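Protein prgH (Salmonella enterica subsp. enterica serovar Typhimurium, PDB 4G2S) forms part of the basal body of the SPI-1 type III secretion system and probably contributes, through this FHA-like domain, to its assembly. Local coordinates at residues L11-L16 against G98-L103; T25-F30 against P48-F53. All blocks are in the same frame, centred on the assembly; numbering follows the deposited sequence.

Contact 1 of 2, residues L11-L16 against G98-L103; sequences LLNSSL and GELLIL
Asn13 reaches from the turn after strand 7-11 to the start of strand 100-106. The two strands are antiparallel neighbours in the four-stranded sheet of this FHA-type beta sandwich. Their last bridge is the non-hydrogen-bonded pair Leu11 and Ile102. One backbone bond follows, from Leu12 N to Leu101 O at 2.7 Å. Beyond it the Asn13 amide takes over where the backbones part. Its CG sits between the backbone N and the carbonyl carbon (chi1 74°), which turns the amide to the Leu101 backbone. Asn13 OD1 accepts from Leu101 N at 2.8 Å, with the donor well above its carbonyl plane. Asn13 ND2 donates to Glu99 O at 3.0 Å, and that oxygen lies close to the amide plane. Two bonds thus fix the rotation of the amide.

Leu12 can be followed outward. Leu12 CB lies against Leu101 O and Leu101 CD2. Leu12 CG passes on to Leu103 CB. Leu12 CD1 then presses on Leu101 CD2 at 3.4 Å, tighter than usual for two carbons, while Leu12 CD2 stays near Leu103 CB. Trp111 also touches Leu12 and Leu103. On the face with Leu11 and Ile102, Leu11 CD2 meets Ile102 CG2 at 3.8 Å, and Phe63 and Ile65 of strand 63-67 pack on Ile102. The turn continues through Ser14. Its OG bonds to Asn13 O and accepts from Leu16 N, an ST turn. Ser14 CB touches Leu100 CD1 at 3.9 Å, and the same methyl lies 3.4 Å from Asn13 OD1.

Contact 2 of 2, residues T25-F30 against P48-F53; sequences TGRTLF and PADSFF
Leu29 is bridged in parallel to Ser51, and Phe30 to Phe52. The short axes of strands 26-30 and 51-53 come within 4.7 Å and differ by 17° in direction. Leu29 is bonded through both backbone polar groups to the residues on either side of Ser51. Leu29 N donates to Asp50 O at 2.8 Å, and Leu29 O accepts from Phe52 N at 2.7 Å. CA-H...O contacts run beside these bonds. The shortest joins Ser51 CA to Leu29 O at 3.1 Å.

Phe30 and Phe52 lie on one face of the sheet, side by side and pointing the same way. One side of the Phe30 ring, CD2, CE2 and CZ, lies along CB and CD2 of Phe52, with Phe30 CE2 3.8 Å from Phe52 CD2. The ring planes are 35° apart and the contact is oblique. Thr28 extends this patch. With chi1 at -53° its OG1 lies beside the backbone N, which leaves CG2 anti to that N and at the Phe52 ring edge. Thr28 CG2 is 3.8 Å from Phe52 CE2. Phe63, on the neighbouring strand of the same sheet, stacks on Phe30. Phe21, on strand 20-22 of the other sheet, meets the Phe52 ring.

The segments belong to a beta-alpha-beta unit, strand 26-33, helix 35-41 and strand 51-55. Within this chain strand 51-55 is an outermost strand of the mixed sheet of the FHA-like fold.

Leu29 and Ser51 share the other face, where Ser51 OG lies 3.7 Å from Leu29 CB. Leu29 CB also sits over one face of the Arg27 guanidinium. That group bends towards Asp50, but Arg27 NH2 and Asp50 OD2 stay 4.0 Å apart, too far for a salt bridge. The salt bridge of Arg27 is with Glu64, through NH1. The same NH1 donates to Gly18 O of the third subunit.

Along the chain, both strands of contact 2, 26-33 and 51-55, come between the two segments of contact 1, 11-16 and 98-103. The centres are about 16 Å apart, on opposite sides of the chain's centre. Nearest atoms are about 5 Å apart and do not touch. Contact 1 belongs to the antiparallel four-stranded sheet and contact 2 to the mixed five-stranded sheet. Phe63 touches both contacts. Segment 11-16 meets a second subunit, where Ser15 O bonds to Asn62 of that subunit, and segment 25-30 meets a third. One contact thus lies in each sheet of the sandwich, and both border other subunits, consistent with a domain that packs in an assembly.

Contact 1 of 2, residues L11-L16 against G98-L103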
loop_
_atom_site.group_PDB
_atom_site.type_symbol
_atom_site.label_atom_id
_atom_site.label_comp_id
_atom_site.label_asym_id
_atom_site.label_seq_id
_atom_site.Cartn_x
_atom_site.Cartn_y
_atom_site.Cartn_z
ATOM N N LEU A 11 22.206 7.782 7.358
ATOM C CA LEU A 11 22.518 6.329 7.429
ATOM C C LEU A 11 23.822 6.054 6.718
ATOM O O LEU A 11 24.079 6.600 5.628
ATOM C CB LEU A 11 21.375 5.576 6.811
ATOM C CG LEU A 11 20.032 5.780 7.508
ATOM C CD1 LEU A 11 19.070 4.764 6.895
ATOM C CD2 LEU A 11 20.062 5.658 8.969
ATOM N N LEU A 12 24.696 5.265 7.321
ATOM C CA LEU A 12 26.004 4.998 6.717
ATOM C C LEU A 12 26.136 3.540 6.296
ATOM O O LEU A 12 27.160 3.157 5.771
ATOM C CB LEU A 12 27.150 5.340 7.683
ATOM C CG LEU A 12 27.241 6.761 8.253
ATOM C CD1 LEU A 12 28.516 6.868 9.081
ATOM C CD2 LEU A 12 27.221 7.767 7.120
ATOM N N ASN A 13 25.112 2.755 6.579
ATOM C CA ASN A 13 24.911 1.412 6.064
ATOM C C ASN A 13 23.416 1.118 5.924
ATOM O O ASN A 13 22.606 2.063 5.971
ATOM C CB ASN A 13 25.629 0.370 6.915
ATOM C CG ASN A 13 24.951 0.118 8.234
ATOM O OD1 ASN A 13 24.120 0.902 8.665
ATOM N ND2 ASN A 13 25.416 -0.904 8.952
ATOM N N SER A 14 23.067 -0.162 5.791
ATOM C CA SER A 14 21.687 -0.595 5.429
ATOM C C SER A 14 21.394 -0.373 3.933
ATOM O O SER A 14 22.183 0.224 3.190
ATOM C CB SER A 14 20.590 0.007 6.312
ATOM O OG SER A 14 20.115 1.289 5.812
ATOM N N SER A 15 20.265 -0.913 3.496
ATOM C CA SER A 15 19.783 -0.730 2.122
ATOM C C SER A 15 19.404 0.726 1.810
ATOM O O SER A 15 19.294 1.127 0.638
ATOM C CB SER A 15 18.595 -1.659 1.883
ATOM O OG SER A 15 17.531 -1.203 2.700
ATOM N N LEU A 16 19.234 1.521 2.869
ATOM C CA LEU A 16 18.967 2.942 2.758
ATOM C C LEU A 16 20.216 3.807 3.017
ATOM O O LEU A 16 20.111 4.991 3.311
ATOM C CB LEU A 16 17.866 3.331 3.734
ATOM C CG LEU A 16 16.508 2.651 3.508
ATOM C CD1 LEU A 16 15.486 3.386 4.339
ATOM C CD2 LEU A 16 16.104 2.571 2.037
ATOM N N GLY A 98 22.799 -1.165 17.527
ATOM C CA GLY A 98 22.722 -2.538 17.050
ATOM C C GLY A 98 23.646 -2.694 15.819
ATOM O O GLY A 98 24.818 -2.278 15.875
ATOM N N GLU A 99 23.142 -3.274 14.727
ATOM C CA GLU A 99 23.963 -3.418 13.494
ATOM C C GLU A 99 23.807 -2.226 12.543
ATOM O O GLU A 99 24.378 -2.224 11.445
ATOM C CB GLU A 99 23.613 -4.717 12.737
ATOM C CG GLU A 99 24.806 -5.579 12.383
ATOM C CD GLU A 99 25.350 -6.363 13.567
ATOM O OE1 GLU A 99 25.222 -5.879 14.722
ATOM O OE2 GLU A 99 25.935 -7.456 13.341
ATOM N N LEU A 100 23.023 -1.222 12.920
ATOM C CA LEU A 100 22.939 -0.029 12.127
ATOM C C LEU A 100 24.072 0.942 12.412
ATOM O O LEU A 100 24.480 1.133 13.585
ATOM C CB LEU A 100 21.605 0.667 12.395
ATOM C CG LEU A 100 21.223 1.760 11.458
ATOM C CD1 LEU A 100 20.977 1.218 10.043
ATOM C CD2 LEU A 100 20.037 2.484 12.044
ATOM N N LEU A 101 24.530 1.613 11.361
ATOM C CA LEU A 101 25.533 2.665 11.496
ATOM C C LEU A 101 24.975 4.013 10.966
ATOM O O LEU A 101 24.498 4.131 9.804
ATOM C CB LEU A 101 26.815 2.199 10.779
ATOM C CG LEU A 101 28.185 2.664 11.227
ATOM C CD1 LEU A 101 29.257 2.094 10.329
ATOM C CD2 LEU A 101 28.203 4.165 11.137
ATOM N N ILE A 102 24.991 5.027 11.838
ATOM C CA ILE A 102 24.437 6.323 11.522
ATOM C C ILE A 102 25.446 7.370 11.822
ATOM O O ILE A 102 26.424 7.145 12.474
ATOM C CB ILE A 102 23.163 6.647 12.355
ATOM C CG1 ILE A 102 23.502 6.764 13.840
ATOM C CG2 ILE A 102 22.108 5.538 12.225
ATOM C CD1 ILE A 102 22.306 7.255 14.664
ATOM N N LEU A 103 25.136 8.582 11.409
ATOM C CA LEU A 103 25.998 9.688 11.639
ATOM C C LEU A 103 25.044 10.863 11.831
ATOM O O LEU A 103 24.042 10.893 11.151
ATOM C CB LEU A 103 26.913 9.862 10.402
ATOM C CG LEU A 103 27.859 11.028 10.635
ATOM C CD1 LEU A 103 29.243 10.677 10.107
ATOM C CD2 LEU A 103 27.342 12.332 10.048
#

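Contact 2 of 2, residues T25-F30 against P48-F53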
loop_
_atom_site.group_PDB
_atom_site.type_symbol
_atom_site.label_atom_id
_atom_site.label_comp_id
_atom_site.label_asym_id
_atom_site.label_seq_id
_atom_site.Cartn_x
_atom_site.Cartn_y
_atom_site.Cartn_z
ATOM N N THR A 25 13.525 19.283 17.107
ATOM C CA THR A 25 13.805 19.497 18.508
ATOM C C THR A 25 12.942 18.544 19.273
ATOM O O THR A 25 11.751 18.391 18.968
ATOM C CB THR A 25 13.437 20.922 18.922
ATOM O OG1 THR A 25 14.064 21.799 18.001
ATOM C CG2 THR A 25 13.939 21.227 20.328
ATOM N N GLY A 26 13.528 17.912 20.285
ATOM C CA GLY A 26 12.804 16.918 21.055
ATOM C C GLY A 26 13.239 15.510 20.662
ATOM O O GLY A 26 14.428 15.296 20.378
ATOM N N ARG A 27 12.288 14.575 20.658
ATOM C CA ARG A 27 12.530 13.137 20.514
ATOM C C ARG A 27 12.101 12.660 19.143
ATOM O O ARG A 27 10.966 12.874 18.779
ATOM C CB ARG A 27 11.733 12.349 21.558
ATOM C CG ARG A 27 11.462 10.869 21.187
ATOM C CD ARG A 27 10.081 10.291 21.612
ATOM N NE ARG A 27 9.082 10.100 20.525
ATOM C CZ ARG A 27 8.330 8.997 20.298
ATOM N NH1 ARG A 27 8.415 7.866 21.049
ATOM N NH2 ARG A 27 7.451 9.010 19.293
ATOM N N THR A 28 13.015 12.013 18.414
ATOM C CA THR A 28 12.683 11.320 17.175
ATOM C C THR A 28 12.958 9.830 17.356
ATOM O O THR A 28 14.039 9.462 17.758
ATOM C CB THR A 28 13.506 11.886 15.995
ATOM O OG1 THR A 28 13.311 13.314 15.961
ATOM C CG2 THR A 28 13.011 11.341 14.697
ATOM N N LEU A 29 11.944 9.029 17.052
ATOM C CA LEU A 29 12.005 7.541 17.002
ATOM C C LEU A 29 12.383 6.962 15.642
ATOM O O LEU A 29 11.823 7.336 14.585
ATOM C CB LEU A 29 10.691 6.958 17.398
ATOM C CG LEU A 29 10.547 5.389 17.515
ATOM C CD1 LEU A 29 11.456 4.908 18.604
ATOM C CD2 LEU A 29 9.045 5.020 17.828
ATOM N N PHE A 30 13.307 6.028 15.706
ATOM C CA PHE A 30 13.748 5.208 14.617
ATOM C C PHE A 30 13.407 3.759 14.950
ATOM O O PHE A 30 13.949 3.154 15.867
ATOM C CB PHE A 30 15.248 5.402 14.353
ATOM C CG PHE A 30 15.561 6.762 13.836
ATOM C CD1 PHE A 30 15.704 7.814 14.728
ATOM C CD2 PHE A 30 15.583 7.017 12.500
ATOM C CE1 PHE A 30 15.954 9.106 14.265
ATOM C CE2 PHE A 30 15.850 8.326 12.007
ATOM C CZ PHE A 30 16.033 9.349 12.904
ATOM N N PRO A 48 3.880 16.029 11.534
ATOM C CA PRO A 48 5.301 16.259 11.242
ATOM C C PRO A 48 6.152 15.113 11.810
ATOM O O PRO A 48 6.103 14.846 13.013
ATOM C CB PRO A 48 5.587 17.599 11.926
ATOM C CG PRO A 48 4.279 18.321 11.863
ATOM C CD PRO A 48 3.220 17.256 12.024
ATOM N N ALA A 49 6.879 14.429 10.927
ATOM C CA ALA A 49 7.464 13.125 11.236
ATOM C C ALA A 49 8.395 13.142 12.470
ATOM O O ALA A 49 9.486 13.736 12.431
ATOM C CB ALA A 49 8.206 12.577 10.015
ATOM N N ASP A 50 7.947 12.494 13.557
ATOM C CA ASP A 50 8.791 12.253 14.738
ATOM C C ASP A 50 9.162 10.767 14.865
ATOM O O ASP A 50 9.726 10.343 15.886
ATOM C CB ASP A 50 8.096 12.704 15.995
ATOM C CG ASP A 50 6.790 11.946 16.244
ATOM O OD1 ASP A 50 6.447 11.079 15.422
ATOM O OD2 ASP A 50 6.121 12.208 17.241
ATOM N N SER A 51 8.877 10.034 13.798
ATOM C CA SER A 51 9.128 8.578 13.651
ATOM C C SER A 51 9.600 8.195 12.270
ATOM O O SER A 51 9.003 8.677 11.295
ATOM C CB SER A 51 7.798 7.848 13.785
ATOM O OG SER A 51 7.801 7.234 15.025
ATOM N N PHE A 52 10.572 7.300 12.158
ATOM C CA PHE A 52 11.049 6.759 10.860
ATOM C C PHE A 52 11.268 5.245 10.911
ATOM O O PHE A 52 11.670 4.725 11.948
ATOM C CB PHE A 52 12.326 7.475 10.415
ATOM C CG PHE A 52 12.108 9.008 10.224
ATOM C CD1 PHE A 52 11.427 9.441 9.135
ATOM C CD2 PHE A 52 12.554 9.947 11.150
ATOM C CE1 PHE A 52 11.151 10.786 8.920
ATOM C CE2 PHE A 52 12.365 11.313 10.937
ATOM C CZ PHE A 52 11.620 11.736 9.830
ATOM N N PHE A 53 10.995 4.541 9.821
ATOM C CA PHE A 53 11.260 3.126 9.764
ATOM C C PHE A 53 12.455 2.918 8.896
ATOM O O PHE A 53 12.485 3.424 7.792
ATOM C CB PHE A 53 10.116 2.311 9.132
ATOM C CG PHE A 53 10.486 0.894 8.901
ATOM C CD1 PHE A 53 10.436 -0.008 9.941
ATOM C CD2 PHE A 53 10.942 0.463 7.641
ATOM C CE1 PHE A 53 10.791 -1.324 9.724
ATOM C CE2 PHE A 53 11.307 -0.846 7.425
ATOM C CZ PHE A 53 11.229 -1.744 8.477
#